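Local coordinates for protein galectin (Xenopus laevis, PDB 3WUD) that binds lactose as a proto-type galectin, a beta-sandwich lectin that recognises beta-galactosides, and is also linked to laminin binding, at residues G24-P27 against K28-S32; R51-E55 against G56-K60. One frame throughout, in Å; residues are numbered along the deposited sequence.

Contact 1 (G24-P27 against K28-S32); sequences GFIP and KDAKS
The flat carbonyl group of Pro27 has the backbone N of Ala30 above its plane, 62° out of it, while Asp29 OD1 of the carboxylate lies against Pro27 CB, at 3.6 Å. This is a type I beta turn from Pro27 to Ala30. It follows strand 19-26 in one sheet of the galectin beta-sandwich and leads on to strand 34-37 in the other. The turn is closed by Ala30 N donating to Pro27 O at 3.1 Å. This bond is fairly straight at the hydrogen, 157°, although it does not use a lone-pair direction. The torsion places Asp29 CG between its backbone N and carbonyl carbon (chi1 62°), which brings OD1 back toward Pro27. Ala30 points its methyl back at the strand end, where Ala30 CB comes within 3.3 Å of Pro27 O. Gln84 NE2 takes up the Ala30 carbonyl O. Buried Ile26 also packs on Phe33, Phe52 and Phe82. Ala30 CB meets two carbons on one side: Pro27 CD is 4.1 Å from Ala30 CB, and Ile26 CG2 lies closer, 3.6 Å from Ala30 CB.

Contact 2 (R51-E55 against G56-K60); sequences RFDHE and GDTNK. With GLC (alpha-D-glucopyranose), chain B; GAL (beta-D-galactopyranose), chain C; SO4 (sulfate ion), chain D.
Arg51 and Asp57 form a salt bridge, NH1 to OD2 at 2.6 Å. Their guanidinium and carboxylate planes are nearly coplanar, 22° apart, and OD2 is met nearly along its C-O axis. Even so, OD2 is tilted 17° out of the guanidinium plane, and the bond is bent at the hydrogen, 134°. Asp57 OD2 has a second cationic partner in Arg76. The Arg51 chain runs extended from CG to NE, which carries the guanidinium out to the sugar. Asn49 OD1 holds NE.

Arg51 also grips the bound lactose. Arg51 NH1 donates to glucose O3 at 2.8 Å, and NH2 reaches both this O3 and galactose O4, the latter at 3.0 Å. Galactose O2 donates to Glu55 OE1 at 2.9 Å. Glu55 CG lies over one face of the Arg51 guanidinium and over one face of the His54 ring, offset toward the rim in each case. This is part of the galectin glycan pocket, which His47, Asn64 and Glu74 help complete.

Backbone bonds shape a hairpin. His54 and Asp57 bond to each other in both directions around a type I' turn, with Glu55 and Gly56 at positive phi. Arg51 pairs with Lys60. Asn59 and Lys60 both face Arg51, a G1 beta bulge.

A sulfate is also bound, probably from the crystallisation liquor. Sulfate O4 accepts from His54 ND1 at the ring edge (2.9 Å) and sulfate O2 from Glu55 N (2.7 Å). A water links Asp53 OD1, Gly56 N and this sulfate.

Phe52 turns away and meets Phe80 edge-to-face. The hairpin joins strand 43-51 to strand 60-67, and Arg51 also touches Glu74 and Arg76 on strand 70-77.

Contact 1 is partly buried and contact 2 lies at the surface. Their centres are about 13 Å apart, on the same side of the chain's centre. Contact 1 links strands of opposite sheets, whereas contact 2 joins adjacent strands of one sheet. Contact 1 relies on one backbone bond and apolar side chains. Contact 2 depends on charge, several backbone bonds and bound sugar. The two loops touch directly. Lys31 O is 2.9 Å from Phe52 N and 3.0 Å from Asp53 N, both probable hydrogen bonds. Ala30 O packs against Phe52 CD2, and Ser32 OG lies near His54 CD2. Residues 30-32 thus run beside the sugar-binding hairpin.

Contact 1 (G24-P27 against K28-S32)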
loop_
_atom_site.group_PDB
_atom_site.type_symbol
_atom_site.label_atom_id
_atom_site.label_comp_id
_atom_site.label_asym_id
_atom_site.label_seq_id
_atom_site.Cartn_x
_atom_site.Cartn_y
_atom_site.Cartn_z
ATOM N N GLY A 24 8.623 -6.092 4.882
ATOM C CA GLY A 24 9.512 -5.039 4.458
ATOM C C GLY A 24 10.947 -5.489 4.705
ATOM O O GLY A 24 11.174 -6.469 5.426
ATOM N N PHE A 25 11.903 -4.709 4.190
ATOM C CA PHE A 25 13.321 -5.009 4.346
ATOM C C PHE A 25 13.967 -3.945 5.225
ATOM O O PHE A 25 13.821 -2.786 4.962
ATOM C CB PHE A 25 14.071 -5.087 2.987
ATOM C CG PHE A 25 15.516 -5.565 3.119
ATOM C CD1 PHE A 25 15.832 -6.912 2.999
ATOM C CD2 PHE A 25 16.522 -4.656 3.360
ATOM C CE1 PHE A 25 17.150 -7.342 3.125
ATOM C CE2 PHE A 25 17.866 -5.075 3.485
ATOM C CZ PHE A 25 18.158 -6.407 3.387
ATOM N N ILE A 26 14.642 -4.394 6.283
ATOM C CA ILE A 26 15.294 -3.497 7.188
ATOM C C ILE A 26 16.734 -3.306 6.676
ATOM O O ILE A 26 17.442 -4.276 6.663
ATOM C CB ILE A 26 15.352 -4.048 8.604
ATOM C CG1 ILE A 26 13.972 -4.379 9.156
ATOM C CG2 ILE A 26 16.031 -3.059 9.502
ATOM C CD1 ILE A 26 13.988 -5.384 10.290
ATOM N N PRO A 27 17.116 -2.081 6.290
ATOM C CA PRO A 27 18.472 -1.730 5.884
ATOM C C PRO A 27 19.531 -2.190 6.899
ATOM O O PRO A 27 19.335 -2.220 8.140
ATOM C CB PRO A 27 18.449 -0.198 5.791
ATOM C CG PRO A 27 16.981 0.182 5.711
ATOM C CD PRO A 27 16.260 -0.874 6.430
ATOM N N LYS A 28 20.702 -2.522 6.362
ATOM C CA LYS A 28 21.737 -3.152 7.186
ATOM C C LYS A 28 22.246 -2.195 8.299
ATOM O O LYS A 28 22.759 -2.643 9.366
ATOM C CB LYS A 28 22.903 -3.604 6.249
ATOM C CG LYS A 28 24.144 -4.110 6.988
ATOM C CD LYS A 28 23.761 -5.254 7.951
ATOM C CE LYS A 28 24.842 -6.321 8.108
ATOM N NZ LYS A 28 24.187 -7.584 8.591
ATOM N N ASP A 29 22.126 -0.910 8.058
ATOM C CA ASP A 29 22.596 0.088 9.024
ATOM C C ASP A 29 21.444 0.829 9.742
ATOM O O ASP A 29 21.648 1.932 10.252
ATOM C CB ASP A 29 23.412 1.124 8.287
ATOM C CG ASP A 29 22.604 1.865 7.254
ATOM O OD1 ASP A 29 21.454 1.439 6.951
ATOM O OD2 ASP A 29 23.137 2.865 6.732
ATOM N N ALA A 30 20.251 0.205 9.786
ATOM C CA ALA A 30 19.075 0.812 10.414
ATOM C C ALA A 30 19.303 0.985 11.915
ATOM O O ALA A 30 19.677 0.055 12.598
ATOM C CB ALA A 30 17.863 -0.089 10.169
ATOM N N LYS A 31 19.053 2.190 12.413
ATOM C CA LYS A 31 19.070 2.434 13.858
ATOM C C LYS A 31 17.706 2.179 14.444
ATOM O O LYS A 31 17.632 1.824 15.608
ATOM C CB LYS A 31 19.509 3.844 14.159
ATOM C CG LYS A 31 20.998 4.056 13.907
ATOM C CD LYS A 31 21.126 5.465 13.382
ATOM C CE LYS A 31 21.553 6.401 14.483
ATOM N NZ LYS A 31 23.068 6.432 14.532
ATOM N N SER A 32 16.635 2.356 13.634
ATOM C CA SER A 32 15.244 2.051 14.040
ATOM C C SER A 32 14.348 2.076 12.765
ATOM O O SER A 32 14.799 2.520 11.687
ATOM C CB SER A 32 14.708 3.101 15.045
ATOM O OG SER A 32 14.680 4.346 14.441
#

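Contact 2 (R51-E55 against G56-K60)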
loop_
_atom_site.group_PDB
_atom_site.type_symbol
_atom_site.label_atom_id
_atom_site.label_comp_id
_atom_site.label_asym_id
_atom_site.label_seq_id
_atom_site.Cartn_x
_atom_site.Cartn_y
_atom_site.Cartn_z
ATOM N N ARG A 51 13.671 -0.373 17.780
ATOM C CA ARG A 51 14.814 0.410 17.913
ATOM C C ARG A 51 16.021 -0.516 18.155
ATOM O O ARG A 51 16.087 -1.209 19.217
ATOM C CB ARG A 51 14.708 1.333 19.125
ATOM C CG ARG A 51 13.590 2.347 18.969
ATOM C CD ARG A 51 13.536 3.369 20.101
ATOM N NE ARG A 51 12.472 4.364 19.868
ATOM C CZ ARG A 51 12.087 5.264 20.787
ATOM N NH1 ARG A 51 12.710 5.330 21.943
ATOM N NH2 ARG A 51 11.131 6.149 20.515
ATOM N N PHE A 52 16.947 -0.473 17.205
ATOM C CA PHE A 52 18.243 -1.174 17.300
ATOM C C PHE A 52 19.184 -0.381 18.183
ATOM O O PHE A 52 19.768 -0.932 19.115
ATOM C CB PHE A 52 18.872 -1.328 15.913
ATOM C CG PHE A 52 18.111 -2.229 14.998
ATOM C CD1 PHE A 52 18.213 -3.594 15.122
ATOM C CD2 PHE A 52 17.304 -1.699 14.009
ATOM C CE1 PHE A 52 17.457 -4.460 14.333
ATOM C CE2 PHE A 52 16.559 -2.552 13.190
ATOM C CZ PHE A 52 16.629 -3.918 13.353
ATOM N N ASP A 53 19.381 0.883 17.833
ATOM C CA ASP A 53 19.971 1.880 18.736
ATOM C C ASP A 53 19.451 3.258 18.496
ATOM O O ASP A 53 19.960 3.991 17.625
ATOM C CB ASP A 53 21.492 1.931 18.588
ATOM C CG ASP A 53 22.123 3.005 19.477
ATOM O OD1 ASP A 53 21.564 3.308 20.563
ATOM O OD2 ASP A 53 23.190 3.546 19.064
ATOM N N HIS A 54 18.453 3.640 19.301
ATOM C CA HIS A 54 17.800 4.911 19.042
ATOM C C HIS A 54 17.203 5.422 20.299
ATOM O O HIS A 54 16.648 4.691 21.077
ATOM C CB HIS A 54 16.760 4.718 17.901
ATOM C CG HIS A 54 16.010 5.957 17.575
ATOM N ND1 HIS A 54 16.621 7.108 17.127
ATOM C CD2 HIS A 54 14.682 6.221 17.609
ATOM C CE1 HIS A 54 15.704 8.048 16.953
ATOM N NE2 HIS A 54 14.518 7.523 17.200
ATOM N N GLU A 55 17.384 6.705 20.547
ATOM C CA GLU A 55 16.891 7.347 21.784
ATOM C C GLU A 55 17.322 6.610 23.039
ATOM O O GLU A 55 16.571 6.572 23.970
ATOM C CB GLU A 55 15.344 7.500 21.766
ATOM C CG GLU A 55 14.794 8.251 20.573
ATOM C CD GLU A 55 14.904 9.772 20.687
ATOM O OE1 GLU A 55 14.369 10.480 19.799
ATOM O OE2 GLU A 55 15.457 10.259 21.683
ATOM N N GLY A 56 18.541 6.039 23.066
ATOM C CA GLY A 56 19.055 5.238 24.205
ATOM C C GLY A 56 18.510 3.817 24.404
ATOM O O GLY A 56 18.876 3.096 25.388
ATOM N N ASP A 57 17.674 3.371 23.451
ATOM C CA ASP A 57 17.039 2.056 23.503
ATOM C C ASP A 57 17.789 1.132 22.531
ATOM O O ASP A 57 18.101 1.585 21.402
ATOM C CB ASP A 57 15.561 2.130 23.117
ATOM C CG ASP A 57 14.768 2.921 24.092
ATOM O OD1 ASP A 57 14.958 2.754 25.308
ATOM O OD2 ASP A 57 14.001 3.772 23.619
ATOM N N THR A 58 18.184 -0.062 23.015
ATOM C CA THR A 58 18.864 -1.110 22.260
ATOM C C THR A 58 18.007 -2.364 22.224
ATOM O O THR A 58 17.683 -2.963 23.271
ATOM C CB THR A 58 20.243 -1.473 22.890
ATOM O OG1 THR A 58 21.109 -0.334 22.749
ATOM C CG2 THR A 58 20.873 -2.726 22.128
ATOM N N ASN A 59 17.600 -2.777 21.011
ATOM C CA ASN A 59 16.735 -3.927 20.841
ATOM C C ASN A 59 15.480 -3.929 21.682
ATOM O O ASN A 59 15.170 -4.928 22.361
ATOM C CB ASN A 59 17.542 -5.251 20.983
ATOM C CG ASN A 59 18.712 -5.341 19.971
ATOM O OD1 ASN A 59 18.846 -4.534 19.053
ATOM N ND2 ASN A 59 19.555 -6.332 20.158
ATOM N N LYS A 60 14.742 -2.788 21.617
ATOM C CA LYS A 60 13.439 -2.719 22.268
ATOM C C LYS A 60 12.463 -2.297 21.197
ATOM O O LYS A 60 12.818 -1.569 20.310
ATOM C CB LYS A 60 13.399 -1.645 23.360
ATOM C CG LYS A 60 14.505 -1.765 24.429
ATOM C CD LYS A 60 14.194 -2.910 25.341
ATOM C CE LYS A 60 15.272 -3.055 26.430
ATOM N NZ LYS A 60 16.372 -3.891 25.875
HETATM C C1 GLC B . 11.860 10.222 25.602
HETATM C C2 GLC B . 11.976 8.814 25.059
HETATM C C3 GLC B . 11.924 8.647 23.572
HETATM C C4 GLC B . 11.218 9.805 22.831
HETATM C C5 GLC B . 11.674 11.187 23.301
HETATM C C6 GLC B . 10.743 12.268 22.858
HETATM O O1 GLC B . 12.627 10.455 26.755
HETATM O O2 GLC B . 12.963 7.983 25.632
HETATM O O3 GLC B . 11.328 7.363 23.349
HETATM O O4 GLC B . 11.579 9.638 21.507
HETATM O O5 GLC B . 11.708 11.295 24.695
HETATM O O6 GLC B . 11.324 13.479 23.333
HETATM C C1 GAL C . 10.409 9.706 20.643
HETATM C C2 GAL C . 10.835 9.665 19.183
HETATM C C3 GAL C . 9.664 9.636 18.202
HETATM C C4 GAL C . 8.676 8.553 18.659
HETATM C C5 GAL C . 8.350 8.745 20.147
HETATM C C6 GAL C . 7.394 7.732 20.737
HETATM O O2 GAL C . 11.598 10.825 18.877
HETATM O O3 GAL C . 10.156 9.480 16.884
HETATM O O4 GAL C . 9.250 7.253 18.460
HETATM O O5 GAL C . 9.510 8.671 20.987
HETATM O O6 GAL C . 7.102 7.946 22.104
HETATM S S SO4 D . 19.913 8.424 18.336
HETATM O O1 SO4 D . 21.112 7.889 19.045
HETATM O O2 SO4 D . 18.833 8.608 19.334
HETATM O O3 SO4 D . 20.164 9.724 17.661
HETATM O O4 SO4 D . 19.485 7.539 17.201
HETATM O O HOH W 1 20.661 5.884 21.134
#